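Local coordinates for protein Apc35852 (PDB 1U9C) that is of unknown function but belongs to the DJ-1/PfpI family, whose members include chaperones and cysteine proteases, at residues Tyr35-Phe38 with Gln39-Gly42; Ala80-Ser83 with Lys84-His88; Val114-Gln117 with Phe118-Gly122; Val216-Ala219 with Leu220-Arg223. All blocks are in the same frame, centred on the assembly; numbering follows the deposited sequence.

All four contacts are short local arrangements in an alpha/beta fold built round a central, largely parallel sheet. Contacts 1 and 4 sit at the ends of helices 28-40 and 209-221 and touch. Lys41 NZ makes a salt bridge to Glu221 OE2 at 3.0 Å, and Phe38 packs on Val216. Contacts 2 and 3 also meet, with centres about 13 Å apart: Phe118 CE1 lies 3.5 Å from Asp86 O. Contacts 3 and 4 are joined by a probable hydrogen bond, Arg223 NH1 to Gly122 O, 2.9 Å. Both pack on strand 124-127, which leads to Cys129, a residue oxidised to 3-sulfinoalanine in the crystal.

Contact 1 (Tyr35-Phe38 with Gln39-Gly42); sequences YLVF and QEKG
Tyr35 and Gln39 stand one helical turn apart, and their main side-chain contact is a CH-pi interaction. Gln39 CG lies over one face of the Tyr35 ring, offset toward the rim, with Gln39 CG 3.8 Å from Tyr35 CE2. The amide beyond it runs close to parallel with the ring, the two planes 20° apart. Tyr35 CG is anti to the backbone N (chi1 179°), which brings the ring beside its own carbonyl and next to Gln39. The ring also packs on Phe31, Val45 and Val47.

Leu36 and Glu40 repeat the spacing. The aliphatic part of Glu40 runs over the backbone, and Glu40 OE2 comes 3.7 Å from Leu36 CG. A water gives hydrogen bonds to Val37 O (2.8 Å from that oxygen) and, more distantly, to Glu40 OE1.

The backbone bonds are helical. Gln39 N binds Tyr35 O at 2.8 Å and Glu40 N binds Leu36 O at 2.9 Å. Lys41 N divides between Val37 O, 3.1 Å away, and a weak bond to Phe38 O. Lys41 NZ has its partner in Glu221.

Gly42 N turns back to Gln39 O at 2.9 Å. Gly42 has positive phi (85°), where a beta carbon would collide with the Lys41 carbonyl oxygen. This is a Schellman motif at the C-terminal end of the helix, leading on toward strand 44-49 of the central sheet.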
# COMPACT_ATOMS: atom_id res chain seq x y z
N TYR A 35 -2.54 10.22 -3.52
CA TYR A 35 -3.80 10.59 -4.18
C TYR A 35 -3.64 11.97 -4.85
O TYR A 35 -3.99 12.12 -6.03
CB TYR A 35 -4.92 10.62 -3.13
CG TYR A 35 -6.30 11.00 -3.67
CD1 TYR A 35 -7.09 10.06 -4.23
CD2 TYR A 35 -6.78 12.29 -3.58
CE1 TYR A 35 -8.34 10.38 -4.71
CE2 TYR A 35 -8.07 12.59 -4.06
CZ TYR A 35 -8.81 11.61 -4.59
OH TYR A 35 -10.09 11.92 -5.07
N LEU A 36 -3.09 12.93 -4.13
CA LEU A 36 -2.94 14.28 -4.68
C LEU A 36 -1.96 14.25 -5.86
O LEU A 36 -2.20 14.91 -6.89
CB LEU A 36 -2.42 15.25 -3.58
CG LEU A 36 -2.10 16.69 -3.94
CD1 LEU A 36 -3.37 17.37 -4.40
CD2 LEU A 36 -1.44 17.48 -2.82
N VAL A 37 -0.82 13.55 -5.77
CA VAL A 37 0.11 13.40 -6.88
C VAL A 37 -0.60 12.87 -8.11
O VAL A 37 -0.46 13.42 -9.24
CB VAL A 37 1.34 12.49 -6.49
CG1 VAL A 37 2.17 12.05 -7.74
CG2 VAL A 37 2.25 13.17 -5.46
N PHE A 38 -1.36 11.79 -7.94
CA PHE A 38 -2.05 11.19 -9.08
C PHE A 38 -3.14 12.09 -9.67
O PHE A 38 -3.27 12.21 -10.89
CB PHE A 38 -2.62 9.81 -8.69
CG PHE A 38 -1.59 8.81 -8.22
CD1 PHE A 38 -0.31 8.77 -8.73
CD2 PHE A 38 -1.93 7.89 -7.25
CE1 PHE A 38 0.61 7.86 -8.29
CE2 PHE A 38 -1.00 6.99 -6.82
CZ PHE A 38 0.26 6.97 -7.34
N GLN A 39 -3.90 12.74 -8.81
CA GLN A 39 -4.89 13.72 -9.29
C GLN A 39 -4.20 14.85 -10.06
O GLN A 39 -4.73 15.23 -11.14
CB GLN A 39 -5.70 14.27 -8.10
CG GLN A 39 -6.64 13.29 -7.52
CD GLN A 39 -7.73 12.92 -8.46
OE1 GLN A 39 -7.94 11.75 -8.79
NE2 GLN A 39 -8.37 13.93 -8.99
N GLU A 40 -3.05 15.36 -9.59
CA GLU A 40 -2.29 16.48 -10.29
C GLU A 40 -1.86 16.05 -11.66
O GLU A 40 -1.73 16.89 -12.57
CB GLU A 40 -1.03 16.85 -9.47
CG GLU A 40 -1.27 17.69 -8.21
CD GLU A 40 -0.07 17.79 -7.25
OE1 GLU A 40 0.92 17.00 -7.27
OE2 GLU A 40 -0.09 18.68 -6.37
N LYS A 41 -1.54 14.80 -11.85
CA LYS A 41 -1.13 14.32 -13.14
C LYS A 41 -2.30 14.07 -14.07
O LYS A 41 -2.10 13.74 -15.25
CB LYS A 41 -0.38 12.98 -13.00
CG LYS A 41 1.02 13.07 -12.52
CD LYS A 41 1.96 13.85 -13.47
CE LYS A 41 2.21 13.20 -14.81
NZ LYS A 41 3.21 14.01 -15.61
N GLY A 42 -3.52 14.18 -13.56
CA GLY A 42 -4.70 13.96 -14.37
C GLY A 42 -5.15 12.52 -14.50
O GLY A 42 -5.93 12.18 -15.37
O HOH W 1 1.79 15.06 -9.75

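Contact 2 (Ala80-Ser83 with Lys84-His88); sequences ARLS and KDDAH
Ser83 and Asp86 bind each other twice. Ser83 N donates to Asp86 OD2 at 3.0 Å, reaching it from above the carboxylate plane. In return Asp86 N donates to Ser83 O, also at 3.0 Å. That second bond spans three residues and comes in well above the carbonyl plane, at the start of the 3-10 segment 84-87. Ser83 OG, anti to its own backbone N (chi1 170°), points forward along the chain and accepts Asp85 N at 3.0 Å, forming an ST turn. The methyl Leu82 CD1 rests against the carboxylate, 3.6 Å from Asp86 OD2.

The carboxylate has further direct partners. A water donates to Asp86 OD2 at 2.7 Å and also to Arg81 O. Asp86 OD1 makes a salt bridge to Lys46. Further out, Lys84 pairs with Glu109 and makes a cation-pi contact with Tyr113, while Leu82 packs on helix 109-120. Putting an alanine in place of Asp86 would probably leave Ser83 N and Lys46 NZ without their carboxylate partner and free the turn to shift.

The buried carboxylate thus has Lys46 on one oxygen and a peptide N-H and a water on the other, a setting likely to keep it ionised.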
# COMPACT_ATOMS: atom_id res chain seq x y z
N ALA A 80 -15.19 2.73 -2.45
CA ALA A 80 -15.73 1.54 -3.10
C ALA A 80 -15.27 0.29 -2.36
O ALA A 80 -14.18 0.25 -1.83
CB ALA A 80 -15.29 1.49 -4.54
N ARG A 81 -16.07 -0.77 -2.37
CA ARG A 81 -15.67 -2.02 -1.82
C ARG A 81 -14.88 -2.78 -2.86
O ARG A 81 -15.40 -3.08 -3.94
CB ARG A 81 -16.91 -2.80 -1.44
CG ARG A 81 -16.64 -4.13 -0.81
CD ARG A 81 -17.90 -4.78 -0.25
NE ARG A 81 -18.96 -4.97 -1.23
CZ ARG A 81 -19.15 -6.09 -1.93
NH1 ARG A 81 -18.36 -7.14 -1.75
NH2 ARG A 81 -20.15 -6.19 -2.81
N LEU A 82 -13.66 -3.18 -2.56
CA LEU A 82 -12.84 -3.86 -3.52
C LEU A 82 -13.56 -5.11 -4.05
O LEU A 82 -14.06 -5.89 -3.29
CB LEU A 82 -11.55 -4.30 -2.86
CG LEU A 82 -10.49 -4.93 -3.77
CD1 LEU A 82 -10.01 -3.94 -4.75
CD2 LEU A 82 -9.42 -5.56 -2.92
N SER A 83 -13.46 -5.31 -5.35
CA SER A 83 -14.07 -6.46 -6.08
C SER A 83 -13.02 -7.11 -6.93
O SER A 83 -12.07 -6.50 -7.37
CB SER A 83 -15.18 -5.91 -6.99
OG SER A 83 -15.68 -6.86 -7.88
N LYS A 84 -13.27 -8.39 -7.28
CA LYS A 84 -12.45 -9.03 -8.33
C LYS A 84 -12.54 -8.34 -9.68
O LYS A 84 -11.59 -8.37 -10.45
CB LYS A 84 -12.76 -10.51 -8.44
CG LYS A 84 -12.38 -11.27 -7.22
CD LYS A 84 -12.48 -12.79 -7.38
CE LYS A 84 -12.03 -13.48 -6.07
NZ LYS A 84 -12.47 -14.90 -5.99
N ASP A 85 -13.62 -7.58 -9.91
CA ASP A 85 -13.74 -6.75 -11.12
C ASP A 85 -12.60 -5.71 -11.22
O ASP A 85 -12.21 -5.26 -12.28
CB ASP A 85 -15.11 -6.04 -11.17
CG ASP A 85 -16.27 -6.98 -11.35
OD1 ASP A 85 -16.04 -8.12 -11.79
OD2 ASP A 85 -17.45 -6.64 -11.09
N ASP A 86 -12.11 -5.27 -10.06
CA ASP A 86 -10.98 -4.29 -10.01
C ASP A 86 -9.64 -4.86 -10.42
O ASP A 86 -8.65 -4.12 -10.47
CB ASP A 86 -10.88 -3.69 -8.63
CG ASP A 86 -12.11 -2.92 -8.24
OD1 ASP A 86 -12.69 -2.13 -9.05
OD2 ASP A 86 -12.56 -3.02 -7.06
N ALA A 87 -9.62 -6.18 -10.76
CA ALA A 87 -8.40 -6.80 -11.25
C ALA A 87 -8.02 -6.34 -12.62
O ALA A 87 -6.87 -6.52 -13.00
CB ALA A 87 -8.54 -8.30 -11.26
N HIS A 88 -8.95 -5.72 -13.36
CA HIS A 88 -8.70 -5.28 -14.70
C HIS A 88 -9.21 -3.86 -14.88
O HIS A 88 -10.03 -3.36 -14.08
CB HIS A 88 -9.37 -6.25 -15.68
CG HIS A 88 -8.77 -7.62 -15.61
ND1 HIS A 88 -9.36 -8.67 -14.93
CD2 HIS A 88 -7.59 -8.09 -16.07
CE1 HIS A 88 -8.59 -9.74 -15.03
NE2 HIS A 88 -7.50 -9.42 -15.72
O HOH W 2 -15.02 -2.01 -6.49

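Contact 3 (Val114-Gln117 with Phe118-Gly122); sequences VLQQ and FAEDG
Phe118 leans back along helix 109-120 onto Val114, its ring running beside the valine. Phe118 CB lies 3.7 Å from Leu115 O. Phe118 CG stands 4.0 Å from Val114 O, and only Phe118 CD1 closes in on that oxygen, at 3.2 Å, edge on and in the ring plane. The same carbonyl takes the backbone N-H of Phe118, in a bond of 3.0 Å between Phe118 N and Val114 O. Further along the ring, Phe118 CE1 touches Val114 CG1 at 3.7 Å. The two side chains lie side by side and point the same way. Val114 CG1 is anti to its backbone N (chi1 172°), which sets this methyl alongside the ring. Phe118 also packs on Ile93, Ile125 and Phe90, and Val114 shares Ile93. Exchanging Phe118 for an alanine would probably open a gap between the helix and strands 92-95 and 124-127, and leave Val114 CG1 without its aromatic neighbour.

On another side of the helix, Gln117 and Asp121 are joined through a water. It donates to Asp121 OD1 at 2.6 Å and to Gln117 OE1 at 2.9 Å. The planes of the amide and the carboxylate stand nearly at right angles, and Gln117 OE1 also takes a weak bond from His88. Next to them Gln116 and Glu120 run side by side, but their polar ends turn to Thr139 and Lys141.

Gly122 has positive phi (75°), and Gly122 N bonds back to Ala119 O at 3.1 Å. The chain leaves the helix in a Schellman motif and goes on into strand 124-127.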
# COMPACT_ATOMS: atom_id res chain seq x y z
N VAL A 114 -6.68 -9.81 -7.11
CA VAL A 114 -6.34 -8.58 -7.78
C VAL A 114 -4.86 -8.44 -7.98
O VAL A 114 -4.44 -8.17 -9.13
CB VAL A 114 -6.97 -7.39 -7.02
CG1 VAL A 114 -6.47 -6.12 -7.61
CG2 VAL A 114 -8.49 -7.43 -7.12
N LEU A 115 -4.02 -8.62 -6.97
CA LEU A 115 -2.58 -8.43 -7.11
C LEU A 115 -2.04 -9.48 -8.09
O LEU A 115 -1.16 -9.16 -8.88
CB LEU A 115 -1.89 -8.55 -5.76
CG LEU A 115 -2.10 -7.35 -4.85
CD1 LEU A 115 -1.74 -7.68 -3.46
CD2 LEU A 115 -1.32 -6.14 -5.34
N GLN A 116 -2.56 -10.69 -8.04
CA GLN A 116 -2.12 -11.71 -9.01
C GLN A 116 -2.34 -11.26 -10.43
O GLN A 116 -1.45 -11.41 -11.31
CB GLN A 116 -2.86 -13.01 -8.75
CG GLN A 116 -2.59 -14.14 -9.79
CD GLN A 116 -3.11 -15.47 -9.37
OE1 GLN A 116 -4.02 -16.04 -10.00
NE2 GLN A 116 -2.52 -16.01 -8.34
N GLN A 117 -3.52 -10.72 -10.71
CA GLN A 117 -3.78 -10.28 -12.07
C GLN A 117 -2.92 -9.11 -12.49
O GLN A 117 -2.42 -9.05 -13.64
CB GLN A 117 -5.25 -9.95 -12.24
CG GLN A 117 -6.11 -11.13 -12.09
CD GLN A 117 -5.91 -12.14 -13.22
OE1 GLN A 117 -6.00 -11.77 -14.37
NE2 GLN A 117 -5.59 -13.36 -12.88
N PHE A 118 -2.75 -8.12 -11.61
CA PHE A 118 -1.83 -7.04 -11.92
C PHE A 118 -0.44 -7.55 -12.26
O PHE A 118 0.19 -7.08 -13.21
CB PHE A 118 -1.75 -6.00 -10.78
CG PHE A 118 -2.84 -4.93 -10.84
CD1 PHE A 118 -4.12 -5.24 -10.46
CD2 PHE A 118 -2.56 -3.66 -11.18
CE1 PHE A 118 -5.11 -4.24 -10.44
CE2 PHE A 118 -3.57 -2.67 -11.20
CZ PHE A 118 -4.82 -2.99 -10.80
N ALA A 119 0.05 -8.50 -11.48
CA ALA A 119 1.39 -9.09 -11.67
C ALA A 119 1.44 -9.85 -13.02
O ALA A 119 2.31 -9.60 -13.89
CB ALA A 119 1.76 -9.97 -10.50
N GLU A 120 0.43 -10.68 -13.22
CA GLU A 120 0.35 -11.47 -14.46
C GLU A 120 0.33 -10.58 -15.67
O GLU A 120 0.78 -10.99 -16.75
CB GLU A 120 -0.97 -12.25 -14.50
CG GLU A 120 -1.06 -13.42 -13.55
CD GLU A 120 -0.35 -14.62 -14.06
OE1 GLU A 120 0.37 -15.22 -13.21
OE2 GLU A 120 -0.58 -14.97 -15.28
N ASP A 121 -0.24 -9.39 -15.52
CA ASP A 121 -0.48 -8.52 -16.65
C ASP A 121 0.55 -7.41 -16.85
O ASP A 121 0.37 -6.56 -17.71
CB ASP A 121 -1.88 -7.89 -16.57
CG ASP A 121 -2.99 -8.95 -16.60
OD1 ASP A 121 -2.74 -10.13 -16.99
OD2 ASP A 121 -4.15 -8.70 -16.20
N GLY A 122 1.62 -7.42 -16.04
CA GLY A 122 2.72 -6.49 -16.24
C GLY A 122 2.41 -5.07 -15.81
O GLY A 122 3.07 -4.19 -16.24
O HOH W 3 -4.34 -12.11 -16.69

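Contact 4 (Val216-Ala219 with Leu220-Arg223); sequences VVAA and LEER
The backbone of 216-221 is regular helix, with Leu220 N bonded to Val216 O and Glu221 N to Val217 O, each pair 2.9 Å apart, and a longer bond from Glu222 N to Ala218 O. Val216 and Leu220 lie side by side and point the same way, Val216 CG1 meeting Leu220 CD1 at 3.9 Å. Both face the sheet, Val216 on Ala126 and Leu220 on Ile124.

Glu221 runs extended across Val217. Its CG passes 3.2 Å from Val217 O, and Glu221 OE2 reaches Val217 CG1 at 3.4 Å. CG anti to the carbonyl carbon (chi1 -78°) sends the chain back over the preceding turn. The carboxylate finds its charge partner in Lys41.

This is the last helix of the chain, packed beside helix 28-40 on one side of the central sheet of this DJ-1/PfpI family protein: Val217 touches Val37.

Beyond it, Arg223 folds back over the final turn. Arg223 CG lies 3.3 Å from Ala219 O, and its NE makes only a weak, bent bond to that carbonyl, with an N-H...O angle of 125°. The guanidinium also bonds to Asn199 and, probably, to the carbonyl of Gly122. Glu222 turns to Arg196 in a salt bridge.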
# COMPACT_ATOMS: atom_id res chain seq x y z
N VAL A 216 5.73 5.66 -9.33
CA VAL A 216 4.55 5.20 -10.09
C VAL A 216 4.34 6.09 -11.27
O VAL A 216 4.14 5.62 -12.38
CB VAL A 216 3.33 5.08 -9.18
CG1 VAL A 216 2.09 4.76 -9.97
CG2 VAL A 216 3.59 4.02 -8.10
N VAL A 217 4.38 7.39 -11.06
CA VAL A 217 4.20 8.34 -12.15
C VAL A 217 5.23 8.12 -13.26
O VAL A 217 4.90 8.07 -14.42
CB VAL A 217 4.28 9.85 -11.64
CG1 VAL A 217 4.37 10.83 -12.79
CG2 VAL A 217 3.11 10.16 -10.73
N ALA A 218 6.50 7.93 -12.86
CA ALA A 218 7.54 7.70 -13.86
C ALA A 218 7.29 6.44 -14.66
O ALA A 218 7.38 6.45 -15.89
CB ALA A 218 8.92 7.56 -13.19
N ALA A 219 6.94 5.34 -13.97
CA ALA A 219 6.61 4.11 -14.68
C ALA A 219 5.41 4.27 -15.62
O ALA A 219 5.41 3.72 -16.73
CB ALA A 219 6.36 3.00 -13.70
N LEU A 220 4.37 5.02 -15.22
CA LEU A 220 3.23 5.25 -16.10
C LEU A 220 3.59 6.14 -17.29
O LEU A 220 3.15 5.92 -18.42
CB LEU A 220 2.10 5.85 -15.27
CG LEU A 220 1.44 4.89 -14.30
CD1 LEU A 220 0.48 5.65 -13.42
CD2 LEU A 220 0.68 3.83 -15.05
N GLU A 221 4.45 7.12 -17.07
CA GLU A 221 4.92 8.00 -18.15
C GLU A 221 5.61 7.21 -19.26
O GLU A 221 5.52 7.54 -20.42
CB GLU A 221 5.89 9.06 -17.54
CG GLU A 221 5.18 10.20 -16.81
CD GLU A 221 6.14 11.14 -16.09
OE1 GLU A 221 7.34 10.78 -15.89
OE2 GLU A 221 5.67 12.22 -15.64
N GLU A 222 6.35 6.15 -18.89
CA GLU A 222 7.02 5.28 -19.83
C GLU A 222 6.08 4.54 -20.76
O GLU A 222 6.48 4.10 -21.81
CB GLU A 222 7.87 4.28 -19.05
CG GLU A 222 9.09 4.91 -18.36
CD GLU A 222 9.68 4.04 -17.27
OE1 GLU A 222 9.51 2.79 -17.25
OE2 GLU A 222 10.32 4.59 -16.38
N ARG A 223 4.84 4.38 -20.31
CA ARG A 223 3.85 3.53 -20.99
C ARG A 223 2.79 4.36 -21.68
O ARG A 223 1.75 3.87 -22.01
CB ARG A 223 3.15 2.67 -19.95
CG ARG A 223 4.05 1.85 -19.14
CD ARG A 223 3.40 1.15 -17.99
NE ARG A 223 4.52 0.56 -17.32
CZ ARG A 223 4.59 -0.59 -16.80
NH1 ARG A 223 3.53 -1.32 -16.59
NH2 ARG A 223 5.78 -1.02 -16.40